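Local coordinates for protein peptidase family U32 (Geobacillus thermoleovorans, PDB 4HE6) that is of unknown function, being the small all-beta C-terminal domain of a putative U32-family peptidase, at residues Glu35-Phe38 with Glu44-Thr47; Leu13-Glu18 with Phe73-Pro78; Thr19-Val24 with Lys52-Asp57; Asn59-Ala64 with Gln69-Lys74. One frame throughout, in Å; residues are numbered along the deposited sequence.

Interaction 1 of 4, residues Glu35-Phe38 with Glu44-Thr47; sequences EVEF and ENFT
The F46 ring takes the CB of F38 over one face, 4.2 Å from the ring centroid in a CH-pi contact, and has the backbone O of E44 in plane at its edge. The two phenyl rings meet obliquely, planes 32° apart, with F46 CZ 3.7 Å from F38 CD1. F46 reaches this place because its CG sits between the backbone N and the carbonyl carbon (chi1 69°), which leans the ring over its neighbour. With an alanine here, F38 would probably lose this cover, its ring left freer to shift. The backbones that carry the rings form an antiparallel hairpin, F38 and F46 being a hydrogen-bonded pair: F38 N gives to F46 O at 2.9 Å, and F46 N returns a bond to F38 O. On the face of E37 and T47 the contact turns polar. One water joins E35 OE1 to T47 OG1; another gives to E37 OE1 at 2.7 Å and accepts from N45 ND2, while E37 OE2 pairs with R86 of strand 84-87. CH...O contacts, such as T47 CA to V36 O, lie between the backbones. The hairpin is thus two-faced, aromatic where buried, and carboxylate, hydroxyl and water where solvent reaches it.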
loop_
_atom_site.group_PDB
_atom_site.type_symbol
_atom_site.label_atom_id
_atom_site.label_comp_id
_atom_site.label_asym_id
_atom_site.label_seq_id
_atom_site.Cartn_x
_atom_site.Cartn_y
_atom_site.Cartn_z
ATOM N N GLU A 35 -5.235 9.428 -0.866
ATOM C CA GLU A 35 -5.718 8.585 -1.942
ATOM C C GLU A 35 -4.544 7.892 -2.628
ATOM O O GLU A 35 -3.540 8.546 -2.972
ATOM C CB GLU A 35 -6.469 9.392 -2.984
ATOM C CG GLU A 35 -7.387 8.543 -3.843
ATOM C CD GLU A 35 -8.618 8.066 -3.145
ATOM O OE1 GLU A 35 -9.331 7.218 -3.754
ATOM O OE2 GLU A 35 -8.881 8.506 -2.013
ATOM N N VAL A 36 -4.705 6.594 -2.870
ATOM C CA VAL A 36 -3.710 5.781 -3.529
ATOM C C VAL A 36 -4.335 5.019 -4.668
ATOM O O VAL A 36 -5.533 4.819 -4.726
ATOM C CB VAL A 36 -2.981 4.828 -2.536
ATOM C CG1 VAL A 36 -2.285 5.617 -1.451
ATOM C CG2 VAL A 36 -3.950 3.833 -1.965
ATOM N N GLU A 37 -3.502 4.550 -5.561
ATOM C CA GLU A 37 -3.876 3.645 -6.637
ATOM C C GLU A 37 -3.023 2.419 -6.567
ATOM O O GLU A 37 -1.789 2.510 -6.487
ATOM C CB GLU A 37 -3.697 4.333 -8.011
ATOM C CG GLU A 37 -4.299 3.494 -9.139
ATOM C CD GLU A 37 -4.077 4.066 -10.505
ATOM O OE1 GLU A 37 -5.022 4.008 -11.325
ATOM O OE2 GLU A 37 -2.997 4.574 -10.825
ATOM N N PHE A 38 -3.657 1.258 -6.625
ATOM C CA PHE A 38 -2.974 0.001 -6.793
ATOM C C PHE A 38 -2.983 -0.366 -8.261
ATOM O O PHE A 38 -3.963 -0.160 -8.975
ATOM C CB PHE A 38 -3.649 -1.107 -5.963
ATOM C CG PHE A 38 -3.413 -0.931 -4.485
ATOM C CD1 PHE A 38 -4.379 -0.323 -3.653
ATOM C CD2 PHE A 38 -2.208 -1.346 -3.944
ATOM C CE1 PHE A 38 -4.075 -0.207 -2.303
ATOM C CE2 PHE A 38 -1.971 -1.216 -2.579
ATOM C CZ PHE A 38 -2.904 -0.649 -1.747
ATOM N N GLU A 44 -7.299 -5.160 -12.338
ATOM C CA GLU A 44 -7.726 -3.845 -12.776
ATOM C C GLU A 44 -7.215 -2.829 -11.755
ATOM O O GLU A 44 -7.462 -3.002 -10.552
ATOM C CB GLU A 44 -9.245 -3.749 -12.951
ATOM C CG GLU A 44 -9.674 -2.348 -13.415
ATOM C CD GLU A 44 -11.160 -2.185 -13.511
ATOM O OE1 GLU A 44 -11.860 -2.598 -12.585
ATOM O OE2 GLU A 44 -11.587 -1.596 -14.541
ATOM N N ASN A 45 -6.540 -1.802 -12.191
ATOM C CA ASN A 45 -6.072 -0.783 -11.257
ATOM C C ASN A 45 -7.246 -0.138 -10.573
ATOM O O ASN A 45 -8.322 0.039 -11.170
ATOM C CB ASN A 45 -5.295 0.282 -12.035
ATOM C CG ASN A 45 -4.073 -0.205 -12.746
ATOM O OD1 ASN A 45 -3.664 -1.375 -12.632
ATOM N ND2 ASN A 45 -3.469 0.670 -13.520
ATOM N N PHE A 46 -7.060 0.248 -9.307
ATOM C CA PHE A 46 -8.151 0.858 -8.562
ATOM C C PHE A 46 -7.592 1.816 -7.525
ATOM O O PHE A 46 -6.433 1.720 -7.090
ATOM C CB PHE A 46 -9.050 -0.199 -7.897
ATOM C CG PHE A 46 -8.403 -0.941 -6.763
ATOM C CD1 PHE A 46 -8.525 -0.546 -5.435
ATOM C CD2 PHE A 46 -7.654 -2.090 -7.030
ATOM C CE1 PHE A 46 -7.897 -1.253 -4.404
ATOM C CE2 PHE A 46 -7.058 -2.811 -6.003
ATOM C CZ PHE A 46 -7.198 -2.419 -4.711
ATOM N N THR A 47 -8.429 2.768 -7.157
ATOM C CA THR A 47 -8.067 3.762 -6.166
ATOM C C THR A 47 -8.829 3.551 -4.873
ATOM O O THR A 47 -9.929 2.977 -4.884
ATOM C CB THR A 47 -8.316 5.206 -6.665
ATOM O OG1 THR A 47 -9.698 5.332 -7.015
ATOM C CG2 THR A 47 -7.445 5.517 -7.854
HETATM O O HOH W 1 -11.714 5.655 -5.090
HETATM O O HOH W 2 -4.448 3.444 -13.857
#

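Interaction 2 of 4, residues Leu13-Glu18 with Phe73-Pro78; sequences LGYDPE and FKVKRP
A single water links Y15 to V75: it lies 2.7 Å from Y15 OH and donates to V75 O at 2.8 Å. No direct hydrogen bond joins the two segments, so this bridge is their polar link, and it ties the tyrosine hydroxyl to the backbone just beyond strand 70-74. The remainder of the contact is the Y15 ring itself. With CG anti to the backbone N (chi1 173°), the ring extends from its strand to meet V75 and P78, both on the same side of its plane. V75 reaches it obliquely through CG2, which comes within 3.4 Å of Y15 CE1 and is also near CD1. P78 runs alongside the ring, pointing the same way; its CA is 3.5 Å from Y15 CE2, its CB 3.7 Å from the same atom, and its carbonyl carbon lies over one face, offset toward the rim. Replacing Y15 with an alanine would probably leave V75 CG2 and P78 without their aromatic partner and the V75 carbonyl without its water link to the hydroxyl. Past Y15, D16 OD1 accepts from E18 N at 3.0 Å, an Asx turn that helps shape the bend toward strand 21-26. That strand separates the two partners in the sheet: L13 and G14 both face T23 in a classic beta bulge, whereas F73 and V75 bond to A22 and G20. Y15 therefore reaches across strand 21-26 to the segment leaving strand 70-74, where V75 also packs against F38 of strand 35-39.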
loop_
_atom_site.group_PDB
_atom_site.type_symbol
_atom_site.label_atom_id
_atom_site.label_comp_id
_atom_site.label_asym_id
_atom_site.label_seq_id
_atom_site.Cartn_x
_atom_site.Cartn_y
_atom_site.Cartn_z
ATOM N N LEU A 13 3.493 -6.848 -0.367
ATOM C CA LEU A 13 4.175 -8.066 0.015
ATOM C C LEU A 13 3.192 -9.225 0.202
ATOM O O LEU A 13 3.580 -10.375 0.127
ATOM C CB LEU A 13 5.037 -7.908 1.230
ATOM C CG LEU A 13 6.122 -6.846 1.176
ATOM C CD1 LEU A 13 6.885 -6.874 2.485
ATOM C CD2 LEU A 13 7.026 -7.059 -0.017
ATOM N N GLY A 14 1.945 -8.896 0.586
ATOM C CA GLY A 14 0.983 -9.946 0.891
ATOM C C GLY A 14 -0.385 -9.337 1.007
ATOM O O GLY A 14 -0.580 -8.133 1.156
ATOM N N TYR A 15 -1.362 -10.229 0.930
ATOM C CA TYR A 15 -2.762 -9.850 1.011
ATOM C C TYR A 15 -3.570 -11.009 1.596
ATOM O O TYR A 15 -3.454 -12.103 1.101
ATOM C CB TYR A 15 -3.315 -9.493 -0.403
ATOM C CG TYR A 15 -4.796 -9.256 -0.364
ATOM C CD1 TYR A 15 -5.362 -8.141 0.221
ATOM C CD2 TYR A 15 -5.677 -10.173 -0.948
ATOM C CE1 TYR A 15 -6.720 -7.909 0.259
ATOM C CE2 TYR A 15 -7.064 -9.974 -0.900
ATOM C CZ TYR A 15 -7.583 -8.838 -0.292
ATOM O OH TYR A 15 -8.952 -8.622 -0.235
ATOM N N ASP A 16 -4.326 -10.732 2.633
ATOM C CA ASP A 16 -5.171 -11.737 3.291
ATOM C C ASP A 16 -6.555 -11.645 2.698
ATOM O O ASP A 16 -7.273 -10.688 2.988
ATOM C CB ASP A 16 -5.202 -11.522 4.803
ATOM C CG ASP A 16 -5.996 -12.583 5.530
ATOM O OD1 ASP A 16 -6.903 -13.207 4.969
ATOM O OD2 ASP A 16 -5.656 -12.764 6.730
ATOM N N PRO A 17 -6.977 -12.575 1.868
ATOM C CA PRO A 17 -8.227 -12.361 1.155
ATOM C C PRO A 17 -9.445 -12.630 2.020
ATOM O O PRO A 17 -10.564 -12.278 1.613
ATOM C CB PRO A 17 -8.185 -13.438 0.032
ATOM C CG PRO A 17 -7.399 -14.512 0.684
ATOM C CD PRO A 17 -6.318 -13.834 1.483
ATOM N N GLU A 18 -9.288 -13.166 3.208
ATOM C CA GLU A 18 -10.385 -13.321 4.127
ATOM C C GLU A 18 -10.717 -11.997 4.835
ATOM O O GLU A 18 -11.892 -11.714 5.100
ATOM C CB GLU A 18 -10.121 -14.412 5.135
ATOM C CG GLU A 18 -10.003 -15.786 4.525
ATOM C CD GLU A 18 -11.271 -16.414 4.015
ATOM O OE1 GLU A 18 -12.361 -15.962 4.376
ATOM O OE2 GLU A 18 -11.115 -17.402 3.247
ATOM N N PHE A 73 -2.766 -2.377 6.218
ATOM C CA PHE A 73 -3.990 -1.628 6.171
ATOM C C PHE A 73 -5.012 -2.378 5.322
ATOM O O PHE A 73 -4.648 -3.236 4.494
ATOM C CB PHE A 73 -3.806 -0.194 5.660
ATOM C CG PHE A 73 -3.052 -0.028 4.391
ATOM C CD1 PHE A 73 -1.670 0.048 4.350
ATOM C CD2 PHE A 73 -3.769 0.064 3.180
ATOM C CE1 PHE A 73 -1.002 0.213 3.168
ATOM C CE2 PHE A 73 -3.079 0.234 2.010
ATOM C CZ PHE A 73 -1.694 0.330 1.998
ATOM N N LYS A 74 -6.263 -2.061 5.516
ATOM C CA LYS A 74 -7.346 -2.613 4.732
ATOM C C LYS A 74 -7.331 -2.074 3.312
ATOM O O LYS A 74 -7.140 -0.871 3.111
ATOM C CB LYS A 74 -8.696 -2.312 5.389
ATOM C CG LYS A 74 -9.848 -3.050 4.826
ATOM C CD LYS A 74 -10.223 -4.278 5.676
ATOM C CE LYS A 74 -11.721 -4.283 5.904
ATOM N NZ LYS A 74 -12.213 -2.912 6.308
ATOM N N VAL A 75 -7.594 -2.962 2.344
ATOM C CA VAL A 75 -7.754 -2.529 0.965
ATOM C C VAL A 75 -9.097 -2.956 0.442
ATOM O O VAL A 75 -9.729 -3.931 0.884
ATOM C CB VAL A 75 -6.583 -3.020 0.074
ATOM C CG1 VAL A 75 -5.246 -2.370 0.560
ATOM C CG2 VAL A 75 -6.489 -4.534 0.033
ATOM N N LYS A 76 -9.545 -2.243 -0.598
ATOM C CA LYS A 76 -10.897 -2.364 -1.093
ATOM C C LYS A 76 -11.158 -3.436 -2.129
ATOM O O LYS A 76 -12.320 -3.781 -2.385
ATOM C CB LYS A 76 -11.318 -0.966 -1.653
ATOM C CG LYS A 76 -11.592 0.005 -0.535
ATOM C CD LYS A 76 -12.646 -0.387 0.453
ATOM C CE LYS A 76 -14.002 -0.749 -0.109
ATOM N NZ LYS A 76 -15.019 -1.246 0.874
ATOM N N ARG A 77 -10.094 -3.958 -2.715
ATOM C CA ARG A 77 -10.188 -5.096 -3.651
ATOM C C ARG A 77 -8.993 -5.989 -3.420
ATOM O O ARG A 77 -7.997 -5.524 -2.846
ATOM C CB ARG A 77 -10.157 -4.646 -5.100
ATOM C CG ARG A 77 -11.187 -3.605 -5.501
ATOM C CD ARG A 77 -11.120 -3.376 -6.981
ATOM N NE ARG A 77 -11.983 -2.351 -7.481
ATOM C CZ ARG A 77 -12.148 -2.055 -8.755
ATOM N NH1 ARG A 77 -11.428 -2.674 -9.662
ATOM N NH2 ARG A 77 -12.998 -1.104 -9.082
ATOM N N PRO A 78 -9.069 -7.234 -3.867
ATOM C CA PRO A 78 -7.917 -8.132 -3.751
ATOM C C PRO A 78 -6.705 -7.616 -4.474
ATOM O O PRO A 78 -6.777 -6.911 -5.505
ATOM C CB PRO A 78 -8.419 -9.444 -4.356
ATOM C CG PRO A 78 -9.937 -9.412 -4.109
ATOM C CD PRO A 78 -10.275 -7.947 -4.384
HETATM O O HOH W 3 -10.433 -6.407 -0.292
#

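Interaction 3 of 4, residues Thr19-Val24 with Lys52-Asp57; sequences TGIATV and KIWDED
Apolar contact between I21 and W54 makes up most of this interface. In the conformer described, one of two modelled for I21, CD1 lies in the plane of the indole, at its edge, 3.9 Å from W54 CZ2; CG1 and CG2 stand only slightly farther from that carbon, so the side chain gathers about one corner of the six-membered ring, a fit that remains tentative. The two side chains cross at about a right angle. W54 holds its CG between the backbone N and the carbonyl carbon (chi1 51°), a torsion that swings the indole across strand 70-74 to meet I21. A second, looser contact sets methyl against carboxylate: T23 CG2 is 3.9 Å from E56 OE2, the extended glutamate chain crossing the threonine nearly perpendicularly. Hydrogen bonds occur within the segments instead of between them. D55 OD1 accepts from D57 N at 2.9 Å, met from above the carboxylate plane, forming an Asx turn, and D55 OD2 takes a further bond from N59. With strand 70-74 lying between strands 21-26 and 53-55, the contact is a bridge of side chains, resting on van der Waals contact at the surface with no directional bond to fix it.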
loop_
_atom_site.group_PDB
_atom_site.type_symbol
_atom_site.label_atom_id
_atom_site.label_comp_id
_atom_site.label_asym_id
_atom_site.label_seq_id
_atom_site.Cartn_x
_atom_site.Cartn_y
_atom_site.Cartn_z
ATOM N N THR A 19 -9.708 -11.216 5.171
ATOM C CA THR A 19 -9.854 -10.009 5.981
ATOM C C THR A 19 -9.711 -8.737 5.179
ATOM O O THR A 19 -10.069 -7.640 5.648
ATOM C CB THR A 19 -8.900 -9.971 7.164
ATOM O OG1 THR A 19 -7.621 -9.949 6.617
ATOM C CG2 THR A 19 -9.000 -11.203 8.050
ATOM N N GLY A 20 -9.172 -8.821 3.982
ATOM C CA GLY A 20 -8.941 -7.609 3.237
ATOM C C GLY A 20 -7.688 -6.839 3.613
ATOM O O GLY A 20 -7.465 -5.733 3.126
ATOM N N ILE A 21 -6.857 -7.339 4.472
ATOM C CA ILE A 21 -5.680 -6.647 4.980
ATOM C C ILE A 21 -4.490 -6.926 4.092
ATOM O O ILE A 21 -4.093 -8.084 3.864
ATOM C CB ILE A 21 -5.401 -6.954 6.458
ATOM C CG1 ILE A 21 -6.561 -6.400 7.293
ATOM C CG2 ILE A 21 -4.033 -6.412 6.842
ATOM C CD1 ILE A 21 -6.578 -7.049 8.652
ATOM N N ALA A 22 -3.915 -5.833 3.569
ATOM C CA ALA A 22 -2.707 -5.882 2.789
ATOM C C ALA A 22 -1.466 -5.594 3.642
ATOM O O ALA A 22 -1.564 -4.791 4.593
ATOM C CB ALA A 22 -2.741 -4.875 1.651
ATOM N N THR A 23 -0.367 -6.222 3.279
ATOM C CA THR A 23 0.933 -5.971 3.835
ATOM C C THR A 23 1.761 -5.272 2.780
ATOM O O THR A 23 1.911 -5.804 1.637
ATOM C CB THR A 23 1.610 -7.287 4.265
ATOM O OG1 THR A 23 0.771 -7.929 5.217
ATOM C CG2 THR A 23 2.982 -7.024 4.870
ATOM N N VAL A 24 2.250 -4.075 3.062
ATOM C CA VAL A 24 2.894 -3.219 2.078
ATOM C C VAL A 24 4.248 -2.735 2.599
ATOM O O VAL A 24 4.360 -2.275 3.720
ATOM C CB VAL A 24 1.951 -2.027 1.764
ATOM C CG1 VAL A 24 2.675 -1.020 0.875
ATOM C CG2 VAL A 24 0.658 -2.533 1.176
ATOM N N LYS A 52 -6.421 3.876 7.817
ATOM C CA LYS A 52 -5.757 3.570 9.095
ATOM C C LYS A 52 -4.583 2.636 8.771
ATOM O O LYS A 52 -4.761 1.776 7.918
ATOM C CB LYS A 52 -6.718 2.848 10.035
ATOM C CG LYS A 52 -6.171 2.752 11.436
ATOM C CD LYS A 52 -7.281 2.415 12.463
ATOM C CE LYS A 52 -7.803 1.039 12.229
ATOM N NZ LYS A 52 -9.003 0.748 13.054
ATOM N N ILE A 53 -3.446 2.799 9.417
ATOM C CA ILE A 53 -2.268 1.986 9.105
ATOM C C ILE A 53 -1.680 1.474 10.405
ATOM O O ILE A 53 -1.652 2.178 11.433
ATOM C CB ILE A 53 -1.159 2.846 8.397
ATOM C CG1 ILE A 53 -1.678 3.527 7.160
ATOM C CG2 ILE A 53 0.123 2.057 8.212
ATOM C CD1 ILE A 53 -0.734 4.668 6.658
ATOM N N TRP A 54 -1.150 0.265 10.396
ATOM C CA TRP A 54 -0.483 -0.304 11.562
ATOM C C TRP A 54 0.775 -1.031 11.101
ATOM O O TRP A 54 0.944 -1.397 9.947
ATOM C CB TRP A 54 -1.371 -1.179 12.397
ATOM C CG TRP A 54 -2.143 -2.269 11.737
ATOM C CD1 TRP A 54 -1.845 -3.610 11.713
ATOM C CD2 TRP A 54 -3.386 -2.133 11.025
ATOM N NE1 TRP A 54 -2.794 -4.292 11.029
ATOM C CE2 TRP A 54 -3.757 -3.397 10.592
ATOM C CE3 TRP A 54 -4.197 -1.041 10.686
ATOM C CZ2 TRP A 54 -4.923 -3.672 9.846
ATOM C CZ3 TRP A 54 -5.350 -1.291 9.962
ATOM C CH2 TRP A 54 -5.694 -2.577 9.561
ATOM N N ASP A 55 1.698 -1.189 12.051
ATOM C CA ASP A 55 2.921 -1.948 11.787
ATOM C C ASP A 55 2.677 -3.442 12.114
ATOM O O ASP A 55 1.594 -3.844 12.526
ATOM C CB ASP A 55 4.088 -1.299 12.534
ATOM C CG ASP A 55 4.029 -1.449 14.015
ATOM O OD1 ASP A 55 3.236 -2.239 14.553
ATOM O OD2 ASP A 55 4.803 -0.730 14.666
ATOM N N GLU A 56 3.714 -4.240 11.894
ATOM C CA GLU A 56 3.571 -5.665 12.106
ATOM C C GLU A 56 3.457 -6.037 13.566
ATOM O O GLU A 56 3.169 -7.188 13.896
ATOM C CB GLU A 56 4.704 -6.423 11.417
ATOM C CG GLU A 56 4.589 -6.227 9.885
ATOM C CD GLU A 56 5.406 -7.199 9.083
ATOM O OE1 GLU A 56 6.629 -7.290 9.227
ATOM O OE2 GLU A 56 4.720 -7.875 8.274
ATOM N N ASP A 57 3.673 -5.100 14.495
ATOM C CA ASP A 57 3.494 -5.251 15.926
ATOM C C ASP A 57 2.167 -4.673 16.412
ATOM O O ASP A 57 1.933 -4.712 17.628
ATOM C CB ASP A 57 4.663 -4.619 16.667
ATOM C CG ASP A 57 5.923 -5.389 16.279
ATOM O OD1 ASP A 57 5.920 -6.634 16.209
ATOM O OD2 ASP A 57 6.924 -4.741 15.989
#

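Interaction 4 of 4, residues Asn59-Ala64 with Gln69-Lys74; sequences NELDAA and QIVKFK
L61 leaves strand 60-61 with its CB aimed at strand 70-74. From CB the chain goes to CG, which lies anti to the carbonyl carbon and beside the backbone N (chi1 -48°), and there it forks. CB and CG serve as the arm, lying beyond contact distance of residues 69-74, and of the two methyls CD1 is the one that makes the touch. It meets V71 CG1 at 3.7 Å, the leucine and valine crossing at a slant. The same V71 methyl is shared: A64 presents its CB from three residues farther on, 4.1 Å from V71 CG1. V71 sets CG1 anti to its own carbonyl carbon (chi1 -58°), the placement that turns this methyl to both partners while CG2 takes no part in the contact. A single valine methyl thus joins L61, on the strand, to A64, where the chain has bent round so that its CB also points to V71. The backbones stay well apart, A64 CA and V71 CA being 7.2 Å from each other, and no hydrogen bond crosses the gap. Strand 53-55 lies between strands 60-61 and 70-74: I53 bonds through its backbone to L61, W54 does so to K72, and the I53 side chain packs against both L61 and V71. A64 is secured separately, through backbone bonding to F30 and a bond from Q26 to its carbonyl. The contact is wholly aliphatic, so it probably rests on dispersion and on the burial of V71 and A64, with the polar bonding left to the strands and loops around it.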
loop_
_atom_site.group_PDB
_atom_site.type_symbol
_atom_site.label_atom_id
_atom_site.label_comp_id
_atom_site.label_asym_id
_atom_site.label_seq_id
_atom_site.Cartn_x
_atom_site.Cartn_y
_atom_site.Cartn_z
ATOM N N ASN A 59 1.017 -1.594 16.228
ATOM C CA ASN A 59 0.965 -0.182 16.573
ATOM C C ASN A 59 0.337 0.605 15.433
ATOM O O ASN A 59 0.777 0.419 14.295
ATOM C CB ASN A 59 2.364 0.399 16.792
ATOM C CG ASN A 59 3.124 -0.350 17.834
ATOM O OD1 ASN A 59 2.711 -0.441 19.003
ATOM N ND2 ASN A 59 4.221 -0.975 17.449
ATOM N N GLU A 60 -0.641 1.460 15.701
ATOM C CA GLU A 60 -1.148 2.348 14.683
ATOM C C GLU A 60 -0.129 3.462 14.421
ATOM O O GLU A 60 0.512 3.930 15.370
ATOM C CB GLU A 60 -2.468 2.982 15.070
ATOM C CG GLU A 60 -3.580 1.938 14.920
ATOM C CD GLU A 60 -4.806 2.381 15.655
ATOM O OE1 GLU A 60 -5.050 1.782 16.742
ATOM O OE2 GLU A 60 -5.460 3.366 15.186
ATOM N N LEU A 61 -0.059 3.848 13.180
ATOM C CA LEU A 61 0.874 4.850 12.714
ATOM C C LEU A 61 0.140 6.069 12.179
ATOM O O LEU A 61 -0.808 5.976 11.412
ATOM C CB LEU A 61 1.774 4.271 11.628
ATOM C CG LEU A 61 2.406 2.924 11.913
ATOM C CD1 LEU A 61 3.231 2.446 10.706
ATOM C CD2 LEU A 61 3.244 2.987 13.197
ATOM N N ASP A 62 0.659 7.253 12.543
ATOM C CA ASP A 62 0.098 8.448 11.920
ATOM C C ASP A 62 0.474 8.596 10.473
ATOM O O ASP A 62 -0.270 9.218 9.690
ATOM C CB ASP A 62 0.475 9.728 12.699
ATOM C CG ASP A 62 1.916 10.100 12.647
ATOM O OD1 ASP A 62 2.746 9.182 12.777
ATOM O OD2 ASP A 62 2.179 11.330 12.475
ATOM N N ALA A 63 1.575 7.993 10.080
ATOM C CA ALA A 63 2.035 8.010 8.695
ATOM C C ALA A 63 2.993 6.833 8.520
ATOM O O ALA A 63 3.662 6.433 9.473
ATOM C CB ALA A 63 2.749 9.302 8.326
ATOM N N ALA A 64 3.137 6.356 7.299
ATOM C CA ALA A 64 4.189 5.434 6.879
ATOM C C ALA A 64 5.297 6.297 6.298
ATOM O O ALA A 64 5.309 6.627 5.111
ATOM C CB ALA A 64 3.646 4.434 5.860
ATOM N N GLN A 69 9.936 0.356 5.617
ATOM C CA GLN A 69 9.211 -0.291 6.701
ATOM C C GLN A 69 7.972 -1.004 6.149
ATOM O O GLN A 69 7.389 -0.582 5.156
ATOM C CB GLN A 69 8.935 0.739 7.794
ATOM C CG GLN A 69 10.316 1.065 8.546
ATOM C CD GLN A 69 10.202 1.763 9.852
ATOM O OE1 GLN A 69 9.059 2.193 10.245
ATOM N NE2 GLN A 69 11.270 2.035 10.591
ATOM N N ILE A 70 7.597 -2.074 6.806
ATOM C CA ILE A 70 6.435 -2.885 6.436
ATOM C C ILE A 70 5.219 -2.403 7.224
ATOM O O ILE A 70 5.283 -2.259 8.461
ATOM C CB ILE A 70 6.703 -4.369 6.668
ATOM C CG1 ILE A 70 7.883 -4.878 5.839
ATOM C CG2 ILE A 70 5.438 -5.148 6.358
ATOM C CD1 ILE A 70 8.389 -6.242 6.217
ATOM N N VAL A 71 4.132 -2.106 6.541
ATOM C CA VAL A 71 2.925 -1.623 7.193
ATOM C C VAL A 71 1.724 -2.469 6.669
ATOM O O VAL A 71 1.834 -3.181 5.660
ATOM C CB VAL A 71 2.692 -0.128 6.997
ATOM C CG1 VAL A 71 3.895 0.640 7.519
ATOM C CG2 VAL A 71 2.397 0.209 5.553
ATOM N N LYS A 72 0.619 -2.354 7.370
ATOM C CA LYS A 72 -0.614 -3.062 7.051
ATOM C C LYS A 72 -1.790 -2.105 7.070
ATOM O O LYS A 72 -1.831 -1.163 7.864
ATOM C CB LYS A 72 -0.818 -4.180 8.052
ATOM C CG LYS A 72 0.274 -5.238 8.005
ATOM C CD LYS A 72 0.067 -6.364 8.986
ATOM C CE LYS A 72 1.009 -7.537 8.715
ATOM N NZ LYS A 72 0.306 -8.814 9.055
ATOM N N PHE A 73 -2.766 -2.377 6.218
ATOM C CA PHE A 73 -3.990 -1.628 6.171
ATOM C C PHE A 73 -5.012 -2.378 5.322
ATOM O O PHE A 73 -4.648 -3.236 4.494
ATOM C CB PHE A 73 -3.806 -0.194 5.660
ATOM C CG PHE A 73 -3.052 -0.028 4.391
ATOM C CD1 PHE A 73 -1.670 0.048 4.350
ATOM C CD2 PHE A 73 -3.769 0.064 3.180
ATOM C CE1 PHE A 73 -1.002 0.213 3.168
ATOM C CE2 PHE A 73 -3.079 0.234 2.010
ATOM C CZ PHE A 73 -1.694 0.330 1.998
ATOM N N LYS A 74 -6.263 -2.061 5.516
ATOM C CA LYS A 74 -7.346 -2.613 4.732
ATOM C C LYS A 74 -7.331 -2.074 3.312
ATOM O O LYS A 74 -7.140 -0.871 3.111
ATOM C CB LYS A 74 -8.696 -2.312 5.389
ATOM C CG LYS A 74 -9.848 -3.050 4.826
ATOM C CD LYS A 74 -10.223 -4.278 5.676
ATOM C CE LYS A 74 -11.721 -4.283 5.904
ATOM N NZ LYS A 74 -12.213 -2.912 6.308
#

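How the interactions relate
Interaction 4 is the buried contact and interaction 3 the surface one, although their centres are only 6 Å apart; interactions 1 and 2 are partly buried. Interactions 2 and 4 both use strand 70-74, sharing F73 and K74, while interaction 3 spans that strand from its two neighbours. Interaction 1 alone pairs adjacent strands, and alone has backbone hydrogen bonds between its segments; the other three join elements through side chains, with water helping in interaction 2. At the far end of the sheet, interaction 1 meets interaction 2 through the E44–R77 salt bridge and through F38 against V75, and F38 also touches F73, shared with interaction 4.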